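Local structure of HmuY protein (Prevotella intermedia, 6R2H) at residues Gln31-Lys36 / Ile112-Ser117; Trp69-His74 / Ala166-Lys171; Asn94-Leu99 / Gly153-Val158; Ser117-Gln120 / Val124-Met127. The protein probably binds heme as a hemophore-like member of the HmuY family, helping the bacterium to acquire heme. One frame throughout, in Å; residues are numbered along the deposited sequence.

Contact 1: Gln31-Lys36 / Ile112-Ser117; sequences QAELGK and IVVDMS
Glu33, in the turn that follows strand 28-32, meets Ile112 and Val114 of strand 105-115 in a buried contact between one acidic side chain and two aliphatic ones. The backbones stay apart, with Glu33 CA 7.3 Å from Val114 CA, and no hydrogen bond joins the two segments. The methylene part of the glutamate makes the apolar half of the contact: Glu33 CG lies 3.6 Å from Val114 CG1, and the two side chains cross at about a right angle. Farther out, Glu33 OE1 comes to 3.6 Å from Ile112 CD1. The chain can serve both neighbours because CG stands anti to the backbone N (chi1 175°) and a bend follows at chi2, which carries the carboxylate past Val114 to Ile112. In the fold, this joins the rim of the four-stranded antiparallel sheet, where 28-32 is an outermost strand, to an inner strand of the nine-stranded one. The buried carboxylate is held at both oxygens. Gly35 N donates to Glu33 OE2 over 2.8 Å, approaching on the anti side at an N-H...O angle of 149°, while Trp18 NE1 of strand 17-21 bonds to OE1. These two donors fix the rotation of the group and probably favour its charged form. On the other side of the contact, Val114 and Asp115 together oppose Gly126 of the adjoining strand 124-132, a classic beta bulge. Directly beyond it, Asp115 OD1 takes the backbone N of Ser117 at 3.0 Å, an Asx turn, and Ser117 OG also bonds to the same oxygen.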
loop_
_atom_site.group_PDB
_atom_site.type_symbol
_atom_site.label_atom_id
_atom_site.label_comp_id
_atom_site.label_asym_id
_atom_site.label_seq_id
_atom_site.Cartn_x
_atom_site.Cartn_y
_atom_site.Cartn_z
ATOM N N GLN A 31 -1.119 1.319 12.545
ATOM C CA GLN A 31 -0.227 2.303 13.143
ATOM C C GLN A 31 -0.242 3.595 12.325
ATOM O O GLN A 31 -0.375 3.535 11.113
ATOM C CB GLN A 31 1.177 1.701 13.244
ATOM C CG GLN A 31 2.164 2.545 14.031
ATOM C CD GLN A 31 3.506 1.860 14.113
ATOM O OE1 GLN A 31 4.340 1.968 13.215
ATOM N NE2 GLN A 31 3.732 1.135 15.196
ATOM N N ALA A 32 -0.096 4.753 12.983
ATOM C CA ALA A 32 -0.060 6.045 12.300
ATOM C C ALA A 32 1.232 6.168 11.505
ATOM O O ALA A 32 2.238 5.588 11.900
ATOM C CB ALA A 32 -0.156 7.183 13.294
ATOM N N GLU A 33 1.185 6.916 10.397
ATOM C CA GLU A 33 2.396 7.429 9.777
ATOM C C GLU A 33 3.189 8.207 10.825
ATOM O O GLU A 33 2.645 9.096 11.488
ATOM C CB GLU A 33 2.063 8.388 8.631
ATOM C CG GLU A 33 3.299 9.043 8.021
ATOM C CD GLU A 33 4.366 8.054 7.569
ATOM O OE1 GLU A 33 4.029 7.108 6.812
ATOM O OE2 GLU A 33 5.526 8.209 7.991
ATOM N N LEU A 34 4.481 7.890 10.944
ATOM C CA LEU A 34 5.268 8.406 12.050
ATOM C C LEU A 34 6.172 9.534 11.584
ATOM O O LEU A 34 6.685 10.279 12.414
ATOM C CB LEU A 34 6.077 7.272 12.687
ATOM C CG LEU A 34 5.246 6.256 13.475
ATOM C CD1 LEU A 34 6.131 5.196 14.112
ATOM C CD2 LEU A 34 4.375 6.941 14.522
ATOM N N GLY A 35 6.336 9.648 10.262
ATOM C CA GLY A 35 7.285 10.560 9.640
ATOM C C GLY A 35 6.896 12.023 9.834
ATOM O O GLY A 35 5.740 12.332 10.129
ATOM N N LYS A 36 7.900 12.901 9.701
ATOM C CA LYS A 36 7.676 14.329 9.798
ATOM C C LYS A 36 6.734 14.758 8.675
ATOM O O LYS A 36 6.748 14.190 7.578
ATOM C CB LYS A 36 8.995 15.106 9.841
ATOM C CG LYS A 36 9.822 15.131 8.562
ATOM C CD LYS A 36 11.014 16.068 8.647
ATOM C CE LYS A 36 12.118 15.744 7.658
ATOM N NZ LYS A 36 13.448 15.669 8.315
ATOM N N ILE A 112 3.321 10.599 0.593
ATOM C CA ILE A 112 1.938 10.192 0.784
ATOM C C ILE A 112 1.170 11.364 1.394
ATOM O O ILE A 112 1.763 12.272 1.981
ATOM C CB ILE A 112 1.819 8.916 1.652
ATOM C CG1 ILE A 112 2.412 9.115 3.052
ATOM C CG2 ILE A 112 2.382 7.679 0.945
ATOM C CD1 ILE A 112 1.853 8.162 4.100
ATOM N N VAL A 113 -0.159 11.313 1.261
ATOM C CA VAL A 113 -1.037 12.285 1.882
ATOM C C VAL A 113 -1.472 11.770 3.247
ATOM O O VAL A 113 -2.168 10.760 3.311
ATOM C CB VAL A 113 -2.259 12.567 0.986
ATOM C CG1 VAL A 113 -3.226 13.553 1.633
ATOM C CG2 VAL A 113 -1.814 13.089 -0.368
ATOM N N VAL A 114 -1.104 12.503 4.315
ATOM C CA VAL A 114 -1.463 12.128 5.680
ATOM C C VAL A 114 -2.630 12.954 6.222
ATOM O O VAL A 114 -3.281 12.522 7.170
ATOM C CB VAL A 114 -0.278 12.112 6.669
ATOM C CG1 VAL A 114 0.703 10.995 6.358
ATOM C CG2 VAL A 114 0.429 13.451 6.759
ATOM N N ASP A 115 -2.882 14.144 5.653
ATOM C CA ASP A 115 -3.909 15.034 6.180
ATOM C C ASP A 115 -4.536 15.826 5.040
ATOM O O ASP A 115 -3.873 16.667 4.427
ATOM C CB ASP A 115 -3.354 16.022 7.213
ATOM C CG ASP A 115 -4.427 16.792 7.985
ATOM O OD1 ASP A 115 -5.595 16.823 7.524
ATOM O OD2 ASP A 115 -4.097 17.335 9.067
ATOM N N MET A 116 -5.828 15.587 4.782
ATOM C CA MET A 116 -6.444 16.244 3.636
ATOM C C MET A 116 -7.545 17.199 4.086
ATOM O O MET A 116 -8.270 17.746 3.257
ATOM C CB MET A 116 -6.953 15.251 2.586
ATOM C CG MET A 116 -8.222 14.553 2.962
ATOM S SD MET A 116 -8.790 13.688 1.491
ATOM C CE MET A 116 -10.441 13.202 2.006
ATOM N N SER A 117 -7.605 17.456 5.394
ATOM C CA SER A 117 -8.706 18.202 5.988
ATOM C C SER A 117 -8.736 19.668 5.531
ATOM O O SER A 117 -9.785 20.305 5.570
ATOM C CB SER A 117 -8.663 18.095 7.483
ATOM O OG SER A 117 -7.604 18.894 7.991
#

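Contact 2: Trp69-His74 / Ala166-Lys171; sequences WDIAFH and ALIKFK
The hydrophobic layer between the two main antiparallel sheets is built here from Ile71 and Phe73 of strand 71-74 against Ile168 and Phe170 of strand 165-174. The strands are not hydrogen-bonded to each other: Phe73 CA and Phe170 CA lie 12.6 Å apart, and side chains alone span the gap. Both strands send every second residue into it, which sets up two matched pairs. The isoleucines reach toward each other tip to tip, Ile71 CD1 meeting Ile168 CD1 at 4.0 Å. Ile71 gets there with CG1 lodged between its backbone N and carbonyl carbon (chi1 67°), whereas CG1 of Ile168 is anti to the carbonyl carbon. The rings of Phe73 and Phe170 approach head-on and meet at their rims, planes at 79° and ring centroids 5.9 Å apart, without stacking. Their closest approach is Phe73 CZ to Phe170 CE1, 3.6 Å. Phe73 CZ sits at the edge of the Phe170 ring, near its plane, while Phe170 CE1 approaches the Phe73 ring obliquely. Ile168 also braces Phe170, two residues on in the same strand, since its CG2 lies 3.6 Å above one face of the Phe170 ring, displaced toward the rim. A classic beta bulge, in which Asp70 and Ile71 together oppose Ile21, marks the start of strand 71-74. Around the pairs, Phe73 also packs on Ile19 and Ile21 of strand 17-21, and Phe170 meets the rings of Phe185 in strand 181-190 and Phe156 in strand 155-160, the two strands that flank 165-174.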
loop_
_atom_site.group_PDB
_atom_site.type_symbol
_atom_site.label_atom_id
_atom_site.label_comp_id
_atom_site.label_asym_id
_atom_site.label_seq_id
_atom_site.Cartn_x
_atom_site.Cartn_y
_atom_site.Cartn_z
ATOM N N TRP A 69 5.987 -7.911 9.682
ATOM C CA TRP A 69 5.117 -7.554 8.577
ATOM C C TRP A 69 5.860 -7.776 7.268
ATOM O O TRP A 69 7.083 -7.763 7.247
ATOM C CB TRP A 69 4.605 -6.107 8.717
ATOM C CG TRP A 69 5.679 -5.060 8.611
ATOM C CD1 TRP A 69 6.566 -4.672 9.578
ATOM C CD2 TRP A 69 5.994 -4.267 7.450
ATOM N NE1 TRP A 69 7.396 -3.689 9.108
ATOM C CE2 TRP A 69 7.067 -3.419 7.805
ATOM C CE3 TRP A 69 5.470 -4.185 6.153
ATOM C CZ2 TRP A 69 7.622 -2.509 6.902
ATOM C CZ3 TRP A 69 6.010 -3.277 5.265
ATOM C CH2 TRP A 69 7.078 -2.454 5.637
ATOM N N ASP A 70 5.095 -7.940 6.178
ATOM C CA ASP A 70 5.637 -8.185 4.852
ATOM C C ASP A 70 5.246 -7.046 3.915
ATOM O O ASP A 70 6.102 -6.536 3.185
ATOM C CB ASP A 70 5.186 -9.552 4.338
ATOM C CG ASP A 70 5.640 -10.669 5.249
ATOM O OD1 ASP A 70 6.871 -10.774 5.458
ATOM O OD2 ASP A 70 4.748 -11.395 5.772
ATOM N N ILE A 71 3.949 -6.689 3.939
ATOM C CA ILE A 71 3.405 -5.615 3.121
ATOM C C ILE A 71 2.524 -4.719 3.990
ATOM O O ILE A 71 2.028 -5.142 5.041
ATOM C CB ILE A 71 2.646 -6.130 1.876
ATOM C CG1 ILE A 71 1.367 -6.891 2.245
ATOM C CG2 ILE A 71 3.563 -6.937 0.981
ATOM C CD1 ILE A 71 0.525 -7.358 1.073
ATOM N N ALA A 72 2.318 -3.484 3.507
ATOM C CA ALA A 72 1.606 -2.458 4.249
ATOM C C ALA A 72 0.804 -1.581 3.293
ATOM O O ALA A 72 1.198 -1.383 2.143
ATOM C CB ALA A 72 2.567 -1.661 5.106
ATOM N N PHE A 73 -0.322 -1.069 3.800
ATOM C CA PHE A 73 -1.240 -0.258 3.020
ATOM C C PHE A 73 -1.589 1.023 3.769
ATOM O O PHE A 73 -1.810 1.013 4.979
ATOM C CB PHE A 73 -2.480 -1.056 2.604
ATOM C CG PHE A 73 -2.181 -2.209 1.679
ATOM C CD1 PHE A 73 -2.119 -2.013 0.305
ATOM C CD2 PHE A 73 -1.930 -3.482 2.180
ATOM C CE1 PHE A 73 -1.842 -3.069 -0.555
ATOM C CE2 PHE A 73 -1.656 -4.537 1.319
ATOM C CZ PHE A 73 -1.598 -4.327 -0.044
ATOM N N HIS A 74 -1.590 2.118 3.007
ATOM C CA HIS A 74 -2.082 3.420 3.421
ATOM C C HIS A 74 -3.076 3.904 2.367
ATOM O O HIS A 74 -2.673 4.323 1.282
ATOM C CB HIS A 74 -0.909 4.411 3.582
ATOM C CG HIS A 74 -1.346 5.842 3.596
ATOM N ND1 HIS A 74 -1.335 6.639 2.464
ATOM C CD2 HIS A 74 -1.817 6.623 4.592
ATOM C CE1 HIS A 74 -1.765 7.849 2.769
ATOM N NE2 HIS A 74 -2.065 7.865 4.068
ATOM N N ALA A 166 5.398 -14.443 -2.024
ATOM C CA ALA A 166 3.945 -14.532 -2.030
ATOM C C ALA A 166 3.354 -14.254 -3.411
ATOM O O ALA A 166 3.937 -13.546 -4.232
ATOM C CB ALA A 166 3.377 -13.595 -0.994
ATOM N N LEU A 167 2.163 -14.809 -3.633
ATOM C CA LEU A 167 1.383 -14.560 -4.833
ATOM C C LEU A 167 0.016 -14.042 -4.394
ATOM O O LEU A 167 -0.715 -14.734 -3.681
ATOM C CB LEU A 167 1.245 -15.879 -5.601
ATOM C CG LEU A 167 2.540 -16.539 -6.083
ATOM C CD1 LEU A 167 2.259 -17.986 -6.449
ATOM C CD2 LEU A 167 3.116 -15.792 -7.282
ATOM N N ILE A 168 -0.317 -12.817 -4.814
ATOM C CA ILE A 168 -1.435 -12.076 -4.245
ATOM C C ILE A 168 -2.384 -11.673 -5.372
ATOM O O ILE A 168 -1.950 -11.131 -6.388
ATOM C CB ILE A 168 -0.926 -10.835 -3.461
ATOM C CG1 ILE A 168 0.091 -11.198 -2.375
ATOM C CG2 ILE A 168 -2.060 -9.975 -2.916
ATOM C CD1 ILE A 168 0.932 -10.028 -1.917
ATOM N N LYS A 169 -3.687 -11.898 -5.169
ATOM C CA LYS A 169 -4.693 -11.382 -6.080
ATOM C C LYS A 169 -5.687 -10.546 -5.278
ATOM O O LYS A 169 -6.300 -11.055 -4.342
ATOM C CB LYS A 169 -5.361 -12.547 -6.819
ATOM C CG LYS A 169 -6.574 -12.206 -7.677
ATOM C CD LYS A 169 -7.227 -13.448 -8.239
ATOM C CE LYS A 169 -8.459 -13.161 -9.071
ATOM N NZ LYS A 169 -8.107 -12.328 -10.243
ATOM N N PHE A 170 -5.827 -9.267 -5.651
ATOM C CA PHE A 170 -6.675 -8.321 -4.939
ATOM C C PHE A 170 -8.145 -8.539 -5.294
ATOM O O PHE A 170 -8.479 -8.841 -6.435
ATOM C CB PHE A 170 -6.165 -6.895 -5.155
ATOM C CG PHE A 170 -4.846 -6.638 -4.472
ATOM C CD1 PHE A 170 -4.797 -6.201 -3.152
ATOM C CD2 PHE A 170 -3.643 -6.881 -5.130
ATOM C CE1 PHE A 170 -3.582 -5.980 -2.515
ATOM C CE2 PHE A 170 -2.423 -6.667 -4.495
ATOM C CZ PHE A 170 -2.397 -6.223 -3.185
ATOM N N LYS A 171 -9.015 -8.388 -4.292
ATOM C CA LYS A 171 -10.455 -8.551 -4.462
ATOM C C LYS A 171 -11.189 -7.205 -4.437
ATOM O O LYS A 171 -11.887 -6.899 -5.387
ATOM C CB LYS A 171 -11.047 -9.537 -3.447
ATOM C CG LYS A 171 -10.376 -10.903 -3.345
ATOM C CD LYS A 171 -10.861 -11.934 -4.360
ATOM C CE LYS A 171 -10.221 -11.792 -5.731
ATOM N NZ LYS A 171 -11.106 -12.241 -6.837
#

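Contact 3: Asn94-Leu99 / Gly153-Val158; sequences NKINAL and GNVFAV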
loop_
_atom_site.group_PDB
_atom_site.type_symbol
_atom_site.label_atom_id
_atom_site.label_comp_id
_atom_site.label_asym_id
_atom_site.label_seq_id
_atom_site.Cartn_x
_atom_site.Cartn_y
_atom_site.Cartn_z
ATOM N N ASN A 94 -5.195 -19.956 -8.805
ATOM C CA ASN A 94 -5.101 -21.403 -8.705
ATOM C C ASN A 94 -4.205 -21.956 -9.802
ATOM O O ASN A 94 -3.838 -23.127 -9.762
ATOM C CB ASN A 94 -6.462 -22.085 -8.772
ATOM C CG ASN A 94 -7.272 -21.833 -7.528
ATOM O OD1 ASN A 94 -8.387 -21.333 -7.622
ATOM N ND2 ASN A 94 -6.706 -22.159 -6.376
ATOM N N LYS A 95 -3.868 -21.115 -10.782
ATOM C CA LYS A 95 -3.091 -21.592 -11.909
ATOM C C LYS A 95 -1.621 -21.210 -11.736
ATOM O O LYS A 95 -0.877 -21.221 -12.716
ATOM C CB LYS A 95 -3.685 -21.088 -13.226
ATOM C CG LYS A 95 -4.760 -21.969 -13.851
ATOM C CD LYS A 95 -5.202 -21.534 -15.253
ATOM C CE LYS A 95 -4.164 -21.771 -16.338
ATOM N NZ LYS A 95 -4.676 -21.463 -17.700
ATOM N N ILE A 96 -1.205 -20.876 -10.502
ATOM C CA ILE A 96 0.182 -20.477 -10.276
ATOM C C ILE A 96 0.612 -20.784 -8.842
ATOM O O ILE A 96 -0.121 -20.484 -7.899
ATOM C CB ILE A 96 0.395 -18.996 -10.657
ATOM C CG1 ILE A 96 1.866 -18.595 -10.518
ATOM C CG2 ILE A 96 -0.544 -18.076 -9.878
ATOM C CD1 ILE A 96 2.251 -17.379 -11.326
ATOM N N ASN A 97 1.825 -21.343 -8.686
ATOM C CA ASN A 97 2.287 -21.830 -7.392
ATOM C C ASN A 97 3.761 -21.524 -7.149
ATOM O O ASN A 97 4.308 -21.916 -6.125
ATOM C CB ASN A 97 2.051 -23.331 -7.224
ATOM C CG ASN A 97 0.656 -23.638 -6.732
ATOM O OD1 ASN A 97 0.361 -23.479 -5.543
ATOM N ND2 ASN A 97 -0.204 -24.067 -7.645
ATOM N N ALA A 98 4.391 -20.841 -8.104
ATOM C CA ALA A 98 5.740 -20.339 -7.923
ATOM C C ALA A 98 5.846 -18.985 -8.619
ATOM O O ALA A 98 5.044 -18.676 -9.503
ATOM C CB ALA A 98 6.730 -21.333 -8.478
ATOM N N LEU A 99 6.844 -18.193 -8.210
ATOM C CA LEU A 99 7.133 -16.900 -8.803
ATOM C C LEU A 99 7.776 -17.098 -10.173
ATOM O O LEU A 99 8.699 -17.900 -10.315
ATOM C CB LEU A 99 8.089 -16.159 -7.868
ATOM C CG LEU A 99 7.435 -15.314 -6.782
ATOM C CD1 LEU A 99 6.618 -16.175 -5.844
ATOM C CD2 LEU A 99 8.496 -14.561 -6.014
ATOM N N GLY A 153 -7.118 -7.474 -11.656
ATOM C CA GLY A 153 -7.289 -8.886 -11.373
ATOM C C GLY A 153 -5.978 -9.665 -11.351
ATOM O O GLY A 153 -5.986 -10.850 -11.038
ATOM N N ASN A 154 -4.865 -8.997 -11.678
ATOM C CA ASN A 154 -3.612 -9.687 -11.925
ATOM C C ASN A 154 -3.038 -10.205 -10.620
ATOM O O ASN A 154 -3.146 -9.538 -9.593
ATOM C CB ASN A 154 -2.560 -8.752 -12.514
ATOM C CG ASN A 154 -3.043 -8.039 -13.759
ATOM O OD1 ASN A 154 -4.142 -7.481 -13.808
ATOM N ND2 ASN A 154 -2.231 -8.092 -14.800
ATOM N N VAL A 155 -2.409 -11.381 -10.685
ATOM C CA VAL A 155 -1.667 -11.893 -9.546
ATOM C C VAL A 155 -0.357 -11.116 -9.461
ATOM O O VAL A 155 0.342 -10.985 -10.459
ATOM C CB VAL A 155 -1.432 -13.417 -9.633
ATOM C CG1 VAL A 155 -0.574 -13.909 -8.479
ATOM C CG2 VAL A 155 -2.740 -14.198 -9.684
ATOM N N PHE A 156 -0.059 -10.587 -8.272
ATOM C CA PHE A 156 1.208 -9.934 -8.004
ATOM C C PHE A 156 2.155 -10.947 -7.366
ATOM O O PHE A 156 1.774 -11.644 -6.428
ATOM C CB PHE A 156 1.007 -8.732 -7.072
ATOM C CG PHE A 156 0.287 -7.575 -7.706
ATOM C CD1 PHE A 156 -1.093 -7.579 -7.832
ATOM C CD2 PHE A 156 0.999 -6.489 -8.194
ATOM C CE1 PHE A 156 -1.747 -6.513 -8.432
ATOM C CE2 PHE A 156 0.346 -5.428 -8.801
ATOM C CZ PHE A 156 -1.025 -5.441 -8.913
ATOM N N ALA A 157 3.395 -11.000 -7.864
ATOM C CA ALA A 157 4.453 -11.817 -7.292
ATOM C C ALA A 157 5.359 -10.937 -6.438
ATOM O O ALA A 157 5.724 -9.848 -6.869
ATOM C CB ALA A 157 5.233 -12.470 -8.406
ATOM N N VAL A 158 5.701 -11.416 -5.229
ATOM C CA VAL A 158 6.524 -10.689 -4.262
ATOM C C VAL A 158 7.636 -11.602 -3.729
ATOM O O VAL A 158 7.338 -12.661 -3.170
ATOM C CB VAL A 158 5.690 -10.121 -3.092
ATOM C CG1 VAL A 158 6.387 -8.950 -2.423
ATOM C CG2 VAL A 158 4.299 -9.702 -3.528
#
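The flat group touched in this contact belongs to the backbone: Leu99 CD2 rests over one face of the Val158 carbonyl, 3.6 Å from Val158 O and 3.8 Å from Val158 C. Val158 directs its CB away from the loop, and Leu99 meets this residue through its main chain. The one aromatic ring of the two segments, Phe156, is turned to the other side of its strand, where Val85 and Met87 of strand 83-87 are among its neighbours. Next to the carbonyl, Leu99 CG packs 3.9 Å from Ala157 CB. The short alanine side chain is consistent with the close backbones here, Leu99 CA being 5.9 Å from Ala157 CA. Leu99 carries its CG beside the backbone N (chi1 -89°), which sets CG against Ala157 CB and CD2 over the carbonyl. A looser second point lies at Val155, where Ile96 CG2 and Val155 CG1 stand 4.4 Å apart and the backbones have separated; there Ile96 CA is 8.8 Å from Val155 CA. No hydrogen bond links the segments, although the end-to-end directions of 96-99 and 155-158 differ by only 28°. The loop is held by other means, for instance by Lys188 NZ, which bonds to Ile96 O. Leu99 also touches Ala165 and Leu167 of the adjoining strand 165-174, and Val155 and Ala157 lie on the same side as these. What results is a loop laid across one face of an antiparallel sheet, between strands 83-87 and 105-115 in the chain, with its aliphatic side chains covering the residues that alternate onto that face.

Contact 4: Ser117-Gln120 / Val124-Met127; sequences SRMQ and VLGM
Val124 N donates to Arg118 O over 3.1 Å, nearly straight at 164°, and this bond ties the start of strand 124-132 back to the residue just before helix 119-122. Nearby, Met119 N lies 3.3 Å from Val124 O, but the angle is too poor for a hydrogen bond. A water lies between Arg118 N and Val124 O; it accepts from the former at 3.0 Å, while its separation from the carbonyl is so short that this half of the bridge is doubtful. Two side-chain pairs accompany the backbone link; in each, the two chains run alongside one another in a common direction. In the first, Val124 CG1 sits over one face of the Arg118 guanidinium, offset toward its rim and 3.8 Å from Arg118 NH1. A bend at chi3 (87°) turns the guanidinium alongside Val124, one face toward CG1, and a salt bridge from Arg118 NE to Glu122 OE2 steadies the head group. In the second pair, Met119 CG packs 4.0 Å from Leu125 CD2. Met119 puts its CG anti to the backbone N (chi1 -164°) and runs on extended, alongside the leucine. Arg118 holds the N-cap position of the short helix, which with its flanking residues connects strand 105-115 to its antiparallel neighbour 124-132. On the far side of that strand lies 37-42: Leu125 pairs through its backbone with Arg40, Val124 packs on Lys41, and Arg118 itself reaches Phe39.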
loop_
_atom_site.group_PDB
_atom_site.type_symbol
_atom_site.label_atom_id
_atom_site.label_comp_id
_atom_site.label_asym_id
_atom_site.label_seq_id
_atom_site.Cartn_x
_atom_site.Cartn_y
_atom_site.Cartn_z
ATOM N N SER A 117 -7.605 17.456 5.394
ATOM C CA SER A 117 -8.706 18.202 5.988
ATOM C C SER A 117 -8.736 19.668 5.531
ATOM O O SER A 117 -9.785 20.305 5.570
ATOM C CB SER A 117 -8.663 18.095 7.483
ATOM O OG SER A 117 -7.604 18.894 7.991
ATOM N N ARG A 118 -7.591 20.210 5.101
ATOM C CA ARG A 118 -7.526 21.620 4.750
ATOM C C ARG A 118 -7.349 21.797 3.246
ATOM O O ARG A 118 -6.897 22.853 2.794
ATOM C CB ARG A 118 -6.368 22.305 5.477
ATOM C CG ARG A 118 -6.542 22.405 6.979
ATOM C CD ARG A 118 -5.084 22.606 7.475
ATOM N NE ARG A 118 -4.606 23.991 7.510
ATOM C CZ ARG A 118 -3.327 24.351 7.669
ATOM N NH1 ARG A 118 -2.376 23.437 7.803
ATOM N NH2 ARG A 118 -2.994 25.630 7.719
ATOM N N MET A 119 -7.719 20.770 2.473
ATOM C CA MET A 119 -7.557 20.833 1.030
ATOM C C MET A 119 -8.669 21.684 0.414
ATOM O O MET A 119 -8.401 22.507 -0.464
ATOM C CB MET A 119 -7.538 19.450 0.377
ATOM C CG MET A 119 -6.982 19.521 -1.026
ATOM S SD MET A 119 -7.457 18.135 -2.074
ATOM C CE MET A 119 -6.990 18.782 -3.680
ATOM N N GLN A 120 -9.906 21.482 0.888
ATOM C CA GLN A 120 -11.068 22.211 0.400
ATOM C C GLN A 120 -10.997 23.672 0.837
ATOM O O GLN A 120 -11.221 24.578 0.033
ATOM C CB GLN A 120 -12.368 21.580 0.904
ATOM C CG GLN A 120 -13.574 21.971 0.062
ATOM C CD GLN A 120 -13.788 21.017 -1.088
ATOM O OE1 GLN A 120 -12.890 20.281 -1.500
ATOM N NE2 GLN A 120 -15.003 21.018 -1.615
ATOM N N VAL A 124 -4.443 23.141 0.995
ATOM C CA VAL A 124 -3.277 22.706 1.752
ATOM C C VAL A 124 -3.381 21.203 2.008
ATOM O O VAL A 124 -4.458 20.687 2.311
ATOM C CB VAL A 124 -3.120 23.493 3.075
ATOM C CG1 VAL A 124 -2.115 22.851 4.032
ATOM C CG2 VAL A 124 -2.780 24.958 2.841
ATOM N N LEU A 125 -2.240 20.514 1.894
ATOM C CA LEU A 125 -2.133 19.100 2.212
ATOM C C LEU A 125 -0.940 18.866 3.133
ATOM O O LEU A 125 0.140 19.424 2.892
ATOM C CB LEU A 125 -1.924 18.315 0.911
ATOM C CG LEU A 125 -3.139 18.192 -0.004
ATOM C CD1 LEU A 125 -2.706 17.719 -1.384
ATOM C CD2 LEU A 125 -4.163 17.230 0.582
ATOM N N GLY A 126 -1.159 18.010 4.145
ATOM C CA GLY A 126 -0.087 17.389 4.906
ATOM C C GLY A 126 0.472 16.179 4.164
ATOM O O GLY A 126 -0.245 15.215 3.898
ATOM N N MET A 127 1.770 16.251 3.848
ATOM C CA MET A 127 2.486 15.251 3.074
ATOM C C MET A 127 3.608 14.677 3.932
ATOM O O MET A 127 4.226 15.420 4.694
ATOM C CB MET A 127 3.157 15.943 1.885
ATOM C CG MET A 127 2.182 16.617 0.942
ATOM S SD MET A 127 1.411 15.412 -0.160
ATOM C CE MET A 127 -0.200 15.338 0.615
HETATM O O HOH W 1 -4.732 19.585 4.538
#

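In the fold
Contacts 1 and 4 are adjacent, their centres 11 Å apart: they share Ser117, and backbone bonds such as Val114 N to Gly126 O (2.9 Å) pair strands 105-115 and 124-132 between them. Contact 2 lies nearer the middle of the chain and meets contact 1 where Ile112 CD1 packs 3.9 Å from His74 CE1. Contact 2 also adjoins contact 3, centres about 12 Å apart, through the bond of Phe156 N to Ile168 O (2.7 Å) between neighbouring strands. Contacts 3 and 4 lie on opposite sides of the chain's centre, their centres about 37 Å apart. Contacts 1 and 2 bridge the two sheets; no heme marks a site in this apo form.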